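Local structure of Arf-GAP domain and FG repeat-containing protein 1 (Homo sapiens, 2OLM) at residues 14-19 with 65-70; 41-46 with 86-91. The protein serves as an Arf-GAP-domain, FG-repeat protein in acrosome biogenesis and possibly RNA trafficking, and is a cellular cofactor of HIV-1 Rev. All blocks are in the same frame, centred on the assembly; numbering follows the deposited sequence. Where two conformers were deposited one is given.

Interaction 1: 14-19 with 65-70; sequences KMLRDM and KSISMT
L16 and R17 of the amino-terminal helix of the Arf-GAP domain meet I67 where the chain leaves strand 64-66 in a tight turn, an ST motif built on S66. The helix does not bring its backbone close: the nearest CA pair, L16 and I67, is 8.2 Å apart, so side chains make the contact. L16 turns its CG anti to the backbone N (chi1 -178°), which sends CD2 across to the turn. That methyl lies 3.6 Å from the backbone O of I67, and it also packs on I67 CG2 at 4.0 Å. R17 comes from the adjoining position, its CB less directly aimed at the turn. Its chain bends at chi2 (-66°) and the guanidinium is thereby brought over I67: CG2 sits against one flat face, nearest to NH2 at 3.7 Å. One methyl thus serves both helix residues. NH1 has its polar partner in the dimer, a salt bridge to E10 of the second subunit, while I67 continues inward to F46.

The turn that presents I67 has its own bonds. S66 OG accepts from M69 N at 3.0 Å with an N-H...O angle of 140°, and more weakly from S68 N. S66 O takes two donors of one residue, T70 N and T70 OG1; the hydroxyl, 2.8 Å away, approaches in the carbonyl plane on a lone pair. On its inner side the chain pairs with the central strand, K65 with V39, and the backbone of I67 is bonded to that of T37.

Across the interface itself the chemistry is dispersive. A buried leucine methyl and an isoleucine methyl form the apolar part, and the same isoleucine lies against one flat face of a cation whose charge is met by a carboxylate of the other subunit.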
loop_
_atom_site.group_PDB
_atom_site.type_symbol
_atom_site.label_atom_id
_atom_site.label_comp_id
_atom_site.label_asym_id
_atom_site.label_seq_id
_atom_site.Cartn_x
_atom_site.Cartn_y
_atom_site.Cartn_z
ATOM N N LYS A 14 0.908 2.838 5.679
ATOM C CA LYS A 14 1.719 4.042 5.463
ATOM C C LYS A 14 3.164 3.825 5.991
ATOM O O LYS A 14 4.169 4.131 5.306
ATOM C CB LYS A 14 1.044 5.246 6.131
ATOM C CG LYS A 14 1.841 6.543 5.973
ATOM C CD LYS A 14 1.259 7.738 6.764
ATOM C CE LYS A 14 2.225 8.936 6.698
ATOM N NZ LYS A 14 1.890 10.084 7.645
ATOM N N MET A 15 3.239 3.255 7.194
ATOM C CA MET A 15 4.543 2.939 7.810
ATOM C C MET A 15 5.332 1.934 6.964
ATOM O O MET A 15 6.522 2.089 6.765
ATOM C CB MET A 15 4.326 2.394 9.225
ATOM C CG MET A 15 3.814 3.406 10.198
ATOM S SD MET A 15 3.080 2.690 11.703
ATOM C CE MET A 15 4.522 2.475 12.768
ATOM N N LEU A 16 4.649 0.945 6.440
ATOM C CA LEU A 16 5.242 -0.057 5.562
ATOM C C LEU A 16 5.825 0.560 4.294
ATOM O O LEU A 16 6.959 0.270 3.873
ATOM C CB LEU A 16 4.176 -1.115 5.231
ATOM C CG LEU A 16 4.609 -2.267 4.363
ATOM C CD1 LEU A 16 5.724 -3.067 5.071
ATOM C CD2 LEU A 16 3.389 -3.152 4.073
ATOM N N ARG A 17 5.060 1.454 3.677
ATOM C CA ARG A 17 5.518 2.097 2.440
ATOM C C ARG A 17 6.623 3.148 2.653
ATOM O O ARG A 17 7.421 3.406 1.740
ATOM C CB ARG A 17 4.317 2.681 1.718
ATOM C CG ARG A 17 3.325 1.628 1.246
ATOM C CD ARG A 17 3.892 0.708 0.168
ATOM N NE ARG A 17 2.972 -0.382 -0.129
ATOM C CZ ARG A 17 3.305 -1.444 -0.853
ATOM N NH1 ARG A 17 4.512 -1.530 -1.345
ATOM N NH2 ARG A 17 2.445 -2.396 -1.083
ATOM N N ASP A 18 6.689 3.722 3.851
ATOM C CA ASP A 18 7.853 4.485 4.260
ATOM C C ASP A 18 9.093 3.578 4.177
ATOM O O ASP A 18 10.125 3.976 3.644
ATOM C CB ASP A 18 7.672 5.070 5.652
ATOM C CG ASP A 18 8.845 5.940 6.088
ATOM O OD1 ASP A 18 8.889 7.136 5.706
ATOM O OD2 ASP A 18 9.726 5.409 6.818
ATOM N N MET A 19 8.973 2.345 4.666
ATOM C CA MET A 19 10.107 1.437 4.669
ATOM C C MET A 19 10.404 0.889 3.305
ATOM O O MET A 19 11.575 0.773 2.928
ATOM C CB MET A 19 9.853 0.263 5.615
ATOM C CG MET A 19 10.026 0.635 7.078
ATOM S SD MET A 19 9.791 -0.765 8.198
ATOM C CE MET A 19 7.994 -0.810 8.277
ATOM N N LYS A 65 5.881 -13.133 4.719
ATOM C CA LYS A 65 4.546 -12.608 4.641
ATOM C C LYS A 65 4.470 -11.603 3.505
ATOM O O LYS A 65 5.373 -10.786 3.272
ATOM C CB LYS A 65 4.168 -11.928 5.932
ATOM C CG LYS A 65 4.164 -12.878 7.124
ATOM C CD LYS A 65 3.523 -12.247 8.364
ATOM C CE LYS A 65 3.445 -13.215 9.486
ATOM N NZ LYS A 65 2.493 -12.720 10.555
ATOM N N SER A 66 3.367 -11.656 2.761
ATOM C CA SER A 66 3.166 -10.809 1.573
ATOM C C SER A 66 3.085 -9.341 1.955
ATOM O O SER A 66 2.348 -8.983 2.842
ATOM C CB SER A 66 1.879 -11.223 0.911
ATOM O OG SER A 66 1.481 -10.243 -0.053
ATOM N N ILE A 67 3.864 -8.516 1.257
ATOM C CA ILE A 67 3.806 -7.072 1.497
ATOM C C ILE A 67 2.418 -6.494 1.252
ATOM O O ILE A 67 1.911 -5.713 2.066
ATOM C CB ILE A 67 4.876 -6.331 0.673
ATOM C CG1 ILE A 67 6.287 -6.720 1.173
ATOM C CG2 ILE A 67 4.664 -4.811 0.719
ATOM C CD1 ILE A 67 7.399 -6.174 0.369
ATOM N N SER A 68 1.804 -6.926 0.168
ATOM C CA SER A 68 0.516 -6.326 -0.254
ATOM C C SER A 68 -0.707 -6.978 0.370
ATOM O O SER A 68 -1.765 -6.340 0.440
ATOM C CB SER A 68 0.396 -6.395 -1.754
ATOM O OG SER A 68 0.353 -7.719 -2.166
ATOM N N MET A 69 -0.602 -8.220 0.856
ATOM C CA MET A 69 -1.789 -8.922 1.275
ATOM C C MET A 69 -1.892 -9.194 2.771
ATOM O O MET A 69 -2.954 -9.560 3.273
ATOM C CB MET A 69 -1.889 -10.212 0.457
ATOM C CG MET A 69 -1.572 -9.982 -1.111
ATOM S SD MET A 69 -1.972 -11.350 -2.239
ATOM C CE MET A 69 -3.424 -11.339 -1.504
ATOM N N THR A 70 -0.810 -9.015 3.513
ATOM C CA THR A 70 -0.849 -9.301 4.954
ATOM C C THR A 70 -1.390 -8.102 5.711
ATOM O O THR A 70 -1.100 -6.955 5.386
ATOM C CB THR A 70 0.577 -9.610 5.469
ATOM O OG1 THR A 70 1.139 -10.659 4.689
ATOM C CG2 THR A 70 0.602 -9.994 6.933
#

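Interaction 2: 41-46 with 86-91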
loop_
_atom_site.group_PDB
_atom_site.type_symbol
_atom_site.label_atom_id
_atom_site.label_comp_id
_atom_site.label_asym_id
_atom_site.label_seq_id
_atom_site.Cartn_x
_atom_site.Cartn_y
_atom_site.Cartn_z
ATOM N N MET A 41 9.967 -12.111 8.181
ATOM C CA MET A 41 9.797 -11.742 9.584
ATOM C C MET A 41 10.774 -12.400 10.532
ATOM O O MET A 41 10.972 -11.925 11.632
ATOM C CB MET A 41 8.349 -12.074 10.044
ATOM C CG MET A 41 7.288 -11.072 9.501
ATOM S SD MET A 41 7.595 -9.338 9.923
ATOM C CE MET A 41 7.858 -9.433 11.620
ATOM N N THR A 42 11.400 -13.477 10.106
ATOM C CA THR A 42 12.422 -14.137 10.908
ATOM C C THR A 42 13.611 -13.245 11.157
ATOM O O THR A 42 14.132 -13.205 12.279
ATOM C CB THR A 42 12.829 -15.474 10.254
ATOM O OG1 THR A 42 11.704 -16.363 10.232
ATOM C CG2 THR A 42 14.022 -16.130 10.968
ATOM N N VAL A 43 14.061 -12.503 10.125
ATOM C CA VAL A 43 15.185 -11.610 10.275
ATOM C C VAL A 43 14.872 -10.130 10.091
ATOM O O VAL A 43 15.714 -9.285 10.434
ATOM C CB VAL A 43 16.364 -11.960 9.368
ATOM C CG1 VAL A 43 16.839 -13.403 9.633
ATOM C CG2 VAL A 43 16.050 -11.743 7.888
ATOM N N GLY A 44 13.673 -9.791 9.587
ATOM C CA GLY A 44 13.307 -8.388 9.379
ATOM C C GLY A 44 13.751 -7.797 8.061
ATOM O O GLY A 44 14.138 -6.623 8.008
ATOM N N SER A 45 13.723 -8.588 7.000
ATOM C CA SER A 45 14.199 -8.183 5.670
ATOM C C SER A 45 13.045 -8.134 4.696
ATOM O O SER A 45 11.944 -8.623 4.951
ATOM C CB SER A 45 15.261 -9.144 5.140
ATOM O OG SER A 45 14.697 -10.424 5.019
ATOM N N PHE A 46 13.337 -7.551 3.536
ATOM C CA PHE A 46 12.403 -7.449 2.402
ATOM C C PHE A 46 12.960 -8.248 1.271
ATOM O O PHE A 46 14.096 -8.007 0.840
ATOM C CB PHE A 46 12.219 -5.954 1.998
ATOM C CG PHE A 46 11.569 -5.129 3.040
ATOM C CD1 PHE A 46 10.221 -4.837 2.968
ATOM C CD2 PHE A 46 12.264 -4.665 4.125
ATOM C CE1 PHE A 46 9.592 -4.100 3.957
ATOM C CE2 PHE A 46 11.641 -3.931 5.105
ATOM C CZ PHE A 46 10.308 -3.633 5.013
ATOM N N GLU A 86 19.176 -2.673 5.399
ATOM C CA GLU A 86 20.478 -2.092 5.770
ATOM C C GLU A 86 20.965 -2.672 7.093
ATOM O O GLU A 86 22.129 -3.137 7.193
ATOM C CB GLU A 86 20.422 -0.580 5.842
ATOM C CG GLU A 86 21.809 0.055 6.110
ATOM C CD GLU A 86 21.735 1.578 6.112
ATOM O OE1 GLU A 86 20.659 2.110 6.470
ATOM O OE2 GLU A 86 22.764 2.232 5.775
ATOM N N VAL A 87 20.111 -2.672 8.117
ATOM C CA VAL A 87 20.439 -3.317 9.394
ATOM C C VAL A 87 20.796 -4.781 9.157
ATOM O O VAL A 87 21.798 -5.292 9.675
ATOM C CB VAL A 87 19.296 -3.196 10.389
ATOM C CG1 VAL A 87 19.490 -4.110 11.612
ATOM C CG2 VAL A 87 19.147 -1.751 10.829
ATOM N N CYS A 88 20.005 -5.503 8.380
ATOM C CA CYS A 88 20.280 -6.921 8.121
ATOM C C CYS A 88 21.611 -7.114 7.390
ATOM O O CYS A 88 22.313 -8.107 7.619
ATOM C CB CYS A 88 19.150 -7.583 7.329
ATOM S SG CYS A 88 17.633 -7.847 8.314
ATOM N N LYS A 89 21.959 -6.212 6.471
ATOM C CA LYS A 89 23.231 -6.312 5.718
ATOM C C LYS A 89 24.416 -6.294 6.682
ATOM O O LYS A 89 25.383 -7.055 6.536
ATOM C CB LYS A 89 23.363 -5.140 4.740
ATOM C CG LYS A 89 24.664 -5.076 3.977
ATOM C CD LYS A 89 24.730 -3.766 3.149
ATOM N N GLN A 90 24.329 -5.419 7.675
ATOM C CA GLN A 90 25.428 -5.265 8.615
ATOM C C GLN A 90 25.630 -6.513 9.490
ATOM O O GLN A 90 26.742 -6.763 9.992
ATOM C CB GLN A 90 25.202 -4.031 9.470
ATOM C CG GLN A 90 25.175 -2.724 8.648
ATOM C CD GLN A 90 26.477 -2.478 7.920
ATOM O OE1 GLN A 90 27.543 -2.792 8.442
ATOM N NE2 GLN A 90 26.401 -1.955 6.697
ATOM N N ILE A 91 24.573 -7.299 9.672
ATOM C CA ILE A 91 24.596 -8.527 10.480
ATOM C C ILE A 91 24.932 -9.724 9.588
ATOM O O ILE A 91 26.033 -10.269 9.630
ATOM C CB ILE A 91 23.230 -8.732 11.210
ATOM C CG1 ILE A 91 23.007 -7.569 12.179
ATOM C CG2 ILE A 91 23.187 -10.106 11.911
ATOM C CD1 ILE A 91 21.531 -7.427 12.647
#
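Two flat peptide groups, V43-G44 and G44-S45, turn toward C88 of helix 84-92, and its SG is the atom that meets both. Over the G44-S45 peptide the sulfur stands on the face, almost perpendicularly above the carbonyl, 3.7 Å from G44 O. It relates differently to the V43-G44 peptide, where SG is tilted well out of the carbonyl plane yet comes within 3.2 Å of V43 O. The backbone of G44 is also hydrogen-bonded to that of G84, at the start of the same helix.

These peptides belong to a G1 beta bulge in the hairpin of strands 38-40 and 45-47, within the predicted C4-type zinc finger: G44 and S45 both face N40. The positive phi of G44 (86°) fits the glycine position of that bulge and turns the chain into strand 45-47. C88 is not a zinc ligand; the metal is held by C28, C31, C48 and C51, with the side chain of S45 about 9 Å from the ion.

Within 86-91, C88 is the one side chain that reaches 41-46. It holds SG anti to its carbonyl carbon (chi1 -72°), pointing into the bulge, while F29 packs on the same residue. Nearby, N85 OD1 accepts from F46 N, a further tie from helix to strand. V43 CG2 and S45 CB add apolar contacts, each 4.2 Å from SG.

Both contacts reach the same three-stranded sheet from different helices. Interaction 2 is the core one, with every touching residue buried; interaction 1 lies nearer the surface and the dimer interface, and two of its four touching residues are buried. Their centres are 15 Å apart, and F46 joins them: its ring packs on L16, M19 and I67, with M19 CB 4.0 Å from CZ. K65 and M41 form a second apolar link. The chemistry follows the position: an aliphatic and guanidinium-face contact just past the edge strand 64-66, with the charge of R17 on the helix paired to the other subunit, against a thiol set on backbone carbonyls at the other edge strand, 45-47.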